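Local atomic coordinates of glutathione S-transferase (Agrobacterium tumefaciens, PDB entry 2YCD), a protein that probably conjugates glutathione to electrophilic compounds, as other glutathione transferases do, and binds S-(p-nitrobenzyl)glutathione. Residues N16-P26 against Q47-F56. Sequence-based numbering, arbitrary orientation. Where two conformers were deposited one is given.
Sequences NPTITVFERSP and QPYHVRRLSF. With GTB (S-(p-nitrobenzyl)glutathione), chain B.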
loop_
_atom_site.group_PDB
_atom_site.type_symbol
_atom_site.label_atom_id
_atom_site.label_comp_id
_atom_site.label_asym_id
_atom_site.label_seq_id
_atom_site.Cartn_x
_atom_site.Cartn_y
_atom_site.Cartn_z
ATOM N N ASN A 16 -24.682 -11.846 -2.355
ATOM C CA ASN A 16 -23.380 -11.928 -3.016
ATOM C C ASN A 16 -22.860 -10.530 -3.331
ATOM O O ASN A 16 -23.641 -9.645 -3.654
ATOM C CB ASN A 16 -23.542 -12.663 -4.347
ATOM C CG ASN A 16 -23.986 -14.108 -4.190
ATOM O OD1 ASN A 16 -23.812 -14.740 -3.139
ATOM N ND2 ASN A 16 -24.564 -14.642 -5.257
ATOM N N PRO A 17 -21.540 -10.328 -3.253
ATOM C CA PRO A 17 -20.975 -9.042 -3.652
ATOM C C PRO A 17 -20.831 -8.920 -5.177
ATOM O O PRO A 17 -20.809 -9.920 -5.911
ATOM C CB PRO A 17 -19.597 -9.062 -2.984
ATOM C CG PRO A 17 -19.210 -10.497 -3.026
ATOM C CD PRO A 17 -20.507 -11.262 -2.770
ATOM N N THR A 18 -20.764 -7.670 -5.630
ATOM C CA THR A 18 -20.556 -7.327 -7.027
ATOM C C THR A 18 -19.277 -6.488 -7.138
ATOM O O THR A 18 -19.100 -5.523 -6.396
ATOM C CB THR A 18 -21.741 -6.519 -7.589
ATOM O OG1 THR A 18 -22.920 -7.329 -7.499
ATOM C CG2 THR A 18 -21.487 -6.139 -9.050
ATOM N N ILE A 19 -18.386 -6.873 -8.040
ATOM C CA ILE A 19 -17.150 -6.130 -8.240
ATOM C C ILE A 19 -17.081 -5.514 -9.627
ATOM O O ILE A 19 -17.610 -6.067 -10.598
ATOM C CB ILE A 19 -15.920 -6.997 -7.973
ATOM C CG1 ILE A 19 -15.773 -8.065 -9.038
ATOM C CG2 ILE A 19 -15.991 -7.601 -6.548
ATOM C CD1 ILE A 19 -14.492 -8.879 -8.885
ATOM N N THR A 20 -16.463 -4.352 -9.731
ATOM C CA THR A 20 -16.296 -3.737 -11.046
ATOM C C THR A 20 -14.994 -4.184 -11.689
ATOM O O THR A 20 -13.971 -4.383 -11.006
ATOM C CB THR A 20 -16.325 -2.209 -10.977
ATOM O OG1 THR A 20 -15.373 -1.777 -9.990
ATOM C CG2 THR A 20 -17.734 -1.687 -10.622
ATOM N N VAL A 21 -15.040 -4.352 -13.008
ATOM C CA VAL A 21 -13.917 -4.875 -13.794
ATOM C C VAL A 21 -13.925 -4.175 -15.150
ATOM O O VAL A 21 -14.928 -3.563 -15.515
ATOM C CB VAL A 21 -14.026 -6.407 -14.022
ATOM C CG1 VAL A 21 -14.196 -7.141 -12.688
ATOM C CG2 VAL A 21 -15.178 -6.749 -14.985
ATOM N N PHE A 22 -12.812 -4.228 -15.878
ATOM C CA PHE A 22 -12.780 -3.685 -17.241
ATOM C C PHE A 22 -13.692 -4.511 -18.150
ATOM O O PHE A 22 -13.663 -5.742 -18.122
ATOM C CB PHE A 22 -11.372 -3.771 -17.854
ATOM C CG PHE A 22 -10.359 -2.809 -17.288
ATOM C CD1 PHE A 22 -10.415 -1.454 -17.584
ATOM C CD2 PHE A 22 -9.292 -3.287 -16.545
ATOM C CE1 PHE A 22 -9.449 -0.579 -17.101
ATOM C CE2 PHE A 22 -8.323 -2.423 -16.048
ATOM C CZ PHE A 22 -8.396 -1.068 -16.326
ATOM N N GLU A 23 -14.478 -3.836 -18.982
ATOM C CA GLU A 23 -15.145 -4.520 -20.086
ATOM C C GLU A 23 -14.122 -5.068 -21.084
ATOM O O GLU A 23 -14.245 -6.202 -21.536
ATOM C CB GLU A 23 -16.135 -3.581 -20.773
ATOM C CG GLU A 23 -16.993 -4.259 -21.828
ATOM C CD GLU A 23 -18.041 -3.322 -22.383
ATOM O OE1 GLU A 23 -17.669 -2.202 -22.786
ATOM O OE2 GLU A 23 -19.235 -3.696 -22.397
ATOM N N ARG A 24 -13.129 -4.253 -21.425
ATOM C CA ARG A 24 -12.053 -4.675 -22.330
ATOM C C ARG A 24 -10.705 -4.439 -21.671
ATOM O O ARG A 24 -10.085 -3.398 -21.870
ATOM C CB ARG A 24 -12.140 -3.914 -23.666
ATOM C CG ARG A 24 -13.391 -4.243 -24.470
ATOM C CD ARG A 24 -13.618 -3.219 -25.571
ATOM N NE ARG A 24 -14.973 -3.271 -26.119
ATOM C CZ ARG A 24 -15.346 -4.004 -27.164
ATOM N NH1 ARG A 24 -14.473 -4.772 -27.805
ATOM N NH2 ARG A 24 -16.606 -3.965 -27.571
ATOM N N SER A 25 -10.249 -5.413 -20.882
ATOM C CA SER A 25 -9.032 -5.228 -20.097
ATOM C C SER A 25 -7.793 -5.056 -20.963
ATOM O O SER A 25 -7.624 -5.756 -21.957
ATOM C CB SER A 25 -8.812 -6.397 -19.152
ATOM O OG SER A 25 -7.690 -6.138 -18.338
ATOM N N PRO A 26 -6.914 -4.124 -20.568
ATOM C CA PRO A 26 -5.680 -3.891 -21.326
ATOM C C PRO A 26 -4.624 -4.970 -21.075
ATOM O O PRO A 26 -3.515 -4.864 -21.590
ATOM C CB PRO A 26 -5.204 -2.528 -20.810
ATOM C CG PRO A 26 -5.789 -2.414 -19.429
ATOM C CD PRO A 26 -7.119 -3.134 -19.497
ATOM N N GLN A 47 -17.074 -17.879 -1.884
ATOM C CA GLN A 47 -18.153 -16.891 -1.963
ATOM C C GLN A 47 -18.543 -16.583 -3.417
ATOM O O GLN A 47 -17.761 -15.977 -4.149
ATOM C CB GLN A 47 -17.722 -15.598 -1.273
ATOM C CG GLN A 47 -18.699 -14.448 -1.470
ATOM C CD GLN A 47 -20.009 -14.705 -0.777
ATOM O OE1 GLN A 47 -20.047 -14.869 0.443
ATOM N NE2 GLN A 47 -21.092 -14.766 -1.550
ATOM N N PRO A 48 -19.763 -16.978 -3.847
ATOM C CA PRO A 48 -20.219 -16.575 -5.185
ATOM C C PRO A 48 -20.263 -15.056 -5.328
ATOM O O PRO A 48 -20.535 -14.349 -4.361
ATOM C CB PRO A 48 -21.640 -17.166 -5.283
ATOM C CG PRO A 48 -21.682 -18.238 -4.226
ATOM C CD PRO A 48 -20.772 -17.778 -3.123
ATOM N N TYR A 49 -19.959 -14.555 -6.518
ATOM C CA TYR A 49 -19.939 -13.118 -6.728
ATOM C C TYR A 49 -20.362 -12.788 -8.153
ATOM O O TYR A 49 -20.540 -13.685 -9.015
ATOM C CB TYR A 49 -18.546 -12.535 -6.414
ATOM C CG TYR A 49 -17.466 -12.963 -7.392
ATOM C CD1 TYR A 49 -16.799 -14.173 -7.240
ATOM C CD2 TYR A 49 -17.121 -12.160 -8.471
ATOM C CE1 TYR A 49 -15.806 -14.577 -8.132
ATOM C CE2 TYR A 49 -16.122 -12.557 -9.374
ATOM C CZ TYR A 49 -15.490 -13.773 -9.205
ATOM O OH TYR A 49 -14.509 -14.156 -10.099
ATOM N N HIS A 50 -20.523 -11.499 -8.396
ATOM C CA HIS A 50 -20.966 -10.984 -9.680
ATOM C C HIS A 50 -20.040 -9.876 -10.121
ATOM O O HIS A 50 -19.317 -9.294 -9.294
ATOM C CB HIS A 50 -22.414 -10.475 -9.572
ATOM C CG HIS A 50 -23.321 -11.463 -8.926
ATOM N ND1 HIS A 50 -23.896 -12.504 -9.625
ATOM C CD2 HIS A 50 -23.678 -11.638 -7.630
ATOM C CE1 HIS A 50 -24.597 -13.252 -8.798
ATOM N NE2 HIS A 50 -24.482 -12.749 -7.577
ATOM N N VAL A 51 -20.041 -9.584 -11.414
ATOM C CA VAL A 51 -19.232 -8.486 -11.917
ATOM C C VAL A 51 -20.061 -7.480 -12.689
ATOM O O VAL A 51 -21.108 -7.816 -13.275
ATOM C CB VAL A 51 -18.033 -8.960 -12.780
ATOM C CG1 VAL A 51 -17.200 -10.006 -12.027
ATOM C CG2 VAL A 51 -18.490 -9.503 -14.139
ATOM N N ARG A 52 -19.592 -6.240 -12.658
ATOM C CA ARG A 52 -20.129 -5.182 -13.486
ATOM C C ARG A 52 -19.000 -4.689 -14.381
ATOM O O ARG A 52 -17.999 -4.161 -13.890
ATOM C CB ARG A 52 -20.674 -4.051 -12.609
ATOM C CG ARG A 52 -21.299 -2.913 -13.373
ATOM C CD ARG A 52 -22.326 -2.165 -12.514
ATOM N NE ARG A 52 -21.740 -1.604 -11.299
ATOM C CZ ARG A 52 -21.273 -0.364 -11.204
ATOM N NH1 ARG A 52 -21.322 0.440 -12.255
ATOM N NH2 ARG A 52 -20.758 0.073 -10.058
ATOM N N ARG A 53 -19.151 -4.892 -15.688
ATOM C CA ARG A 53 -18.112 -4.523 -16.643
ATOM C C ARG A 53 -18.218 -3.055 -17.033
ATOM O O ARG A 53 -19.297 -2.575 -17.391
ATOM C CB ARG A 53 -18.240 -5.385 -17.900
ATOM C CG ARG A 53 -18.021 -6.877 -17.680
ATOM C CD ARG A 53 -18.351 -7.671 -18.953
ATOM N NE ARG A 53 -19.733 -7.454 -19.372
ATOM C CZ ARG A 53 -20.193 -7.692 -20.598
ATOM N NH1 ARG A 53 -19.384 -8.159 -21.544
ATOM N NH2 ARG A 53 -21.468 -7.459 -20.879
ATOM N N LEU A 54 -17.104 -2.338 -16.968
ATOM C CA LEU A 54 -17.093 -0.916 -17.271
ATOM C C LEU A 54 -16.237 -0.629 -18.487
ATOM O O LEU A 54 -15.092 -1.071 -18.570
ATOM C CB LEU A 54 -16.538 -0.113 -16.092
ATOM C CG LEU A 54 -17.335 -0.230 -14.789
ATOM C CD1 LEU A 54 -16.701 0.654 -13.728
ATOM C CD2 LEU A 54 -18.784 0.168 -15.037
ATOM N N SER A 55 -16.795 0.129 -19.424
ATOM C CA SER A 55 -16.008 0.648 -20.529
ATOM C C SER A 55 -15.083 1.733 -19.999
ATOM O O SER A 55 -15.307 2.284 -18.919
ATOM C CB SER A 55 -16.929 1.220 -21.617
ATOM O OG SER A 55 -17.585 2.399 -21.166
ATOM N N PHE A 56 -14.034 2.045 -20.748
ATOM C CA PHE A 56 -13.106 3.090 -20.328
ATOM C C PHE A 56 -13.827 4.417 -20.140
ATOM O O PHE A 56 -13.512 5.183 -19.234
ATOM C CB PHE A 56 -11.961 3.237 -21.335
ATOM C CG PHE A 56 -11.111 2.004 -21.463
ATOM C CD1 PHE A 56 -10.393 1.527 -20.379
ATOM C CD2 PHE A 56 -11.029 1.319 -22.661
ATOM C CE1 PHE A 56 -9.611 0.396 -20.490
ATOM C CE2 PHE A 56 -10.247 0.185 -22.777
ATOM C CZ PHE A 56 -9.536 -0.276 -21.687
HETATM N N1 GTB B . -4.788 1.220 -5.301
HETATM C CA1 GTB B . -5.836 0.756 -6.222
HETATM C C1 GTB B . -6.206 -0.671 -5.909
HETATM O O11 GTB B . -5.283 -1.440 -5.568
HETATM O O12 GTB B . -7.403 -1.034 -6.015
HETATM C CB1 GTB B . -5.328 0.925 -7.662
HETATM C CG1 GTB B . -6.423 0.595 -8.674
HETATM C CD1 GTB B . -5.910 0.644 -10.100
HETATM O OE1 GTB B . -4.739 0.957 -10.318
HETATM N N2 GTB B . -6.783 0.317 -11.050
HETATM C CA2 GTB B . -6.427 0.303 -12.470
HETATM C C2 GTB B . -7.385 1.108 -13.292
HETATM O O2 GTB B . -8.587 1.143 -13.037
HETATM C CB2 GTB B . -6.565 -1.137 -13.000
HETATM S SG2 GTB B . -5.411 -2.286 -12.326
HETATM N N3 GTB B . -6.854 1.763 -14.327
HETATM C CA3 GTB B . -7.616 2.545 -15.286
HETATM C C3 GTB B . -7.401 4.026 -15.176
HETATM O O31 GTB B . -6.549 4.466 -14.381
HETATM O O32 GTB B . -8.116 4.747 -15.911
HETATM C "C'" GTB B . -3.823 -1.794 -12.928
HETATM C "C1'" GTB B . -3.414 -2.550 -14.165
HETATM C "C2'" GTB B . -3.664 -2.018 -15.419
HETATM C "C3'" GTB B . -3.275 -2.719 -16.559
HETATM C "C4'" GTB B . -2.632 -3.949 -16.435
HETATM N N41 GTB B . -2.230 -4.652 -17.586
HETATM O O41 GTB B . -1.567 -5.683 -17.500
HETATM O O42 GTB B . -2.537 -4.211 -18.677
HETATM C "C5'" GTB B . -2.377 -4.470 -15.174
HETATM C "C6'" GTB B . -2.762 -3.771 -14.035
HETATM O O HOH W 1 -16.511 -8.146 -21.756
HETATM O O HOH W 2 -20.965 -2.296 -19.712
HETATM O O HOH W 3 -12.866 -1.542 -20.523
#
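The first two strands of the thioredoxin-like domain, 18-22 and 50-54, pair in parallel from Pro-17 to Glu-23. His-50 N donates to Pro-17 O at 3.0 Å, and Ile-19 N to His-50 O. The ladder continues with Arg-52 N to Ile-19 O, Val-21 N to Arg-52 O and Leu-54 N to Val-21 O. Glu-23 N closes it on Leu-54 O, from above the carbonyl plane. At the start, Asn-16 ND2 donates to His-50 NE2 at 3.0 Å, nearly straight (165°) but tilted from the ring plane. Gln-47 runs out opposite its own N (chi1 172°), then bends at chi2 to bring NE2 back onto Pro-48 O (2.9 Å).

Helix 35-45 connects the strands as a beta-alpha-beta unit, and strand 18-22 also pairs with strand 75-78. On the face toward that helix, Ile-19 CG1 meets Val-51 CG1 at 3.8 Å in one conformer of Ile-19. Val-21 CG2 lies beside Arg-53 CG. Tyr-49, just before the strand, hydrogen-bonds Arg-39 of the helix through OH. On the other face, Thr-20 CG2 sits over one face of the Arg-52 guanidinium, 3.5 Å from NH2, in one Arg-52 conformer. Thr-20 OG1 is held by Ser-75 N.

At the C-terminal end, Phe-22 and Pro-26 line the ligand pocket. Phe-22 CE1 touches the edge of the Phe-56 ring at CE1 (3.5 Å), with the planes 56° apart. Pro-26 CD covers one face of Phe-22, whose CE2 approaches ligand CB2 at 3.7 Å. Water 3 bridges Arg-24 N and Leu-54 O over the Phe-56 ring. Water 1 links Glu-23 O to Arg-53 NH1.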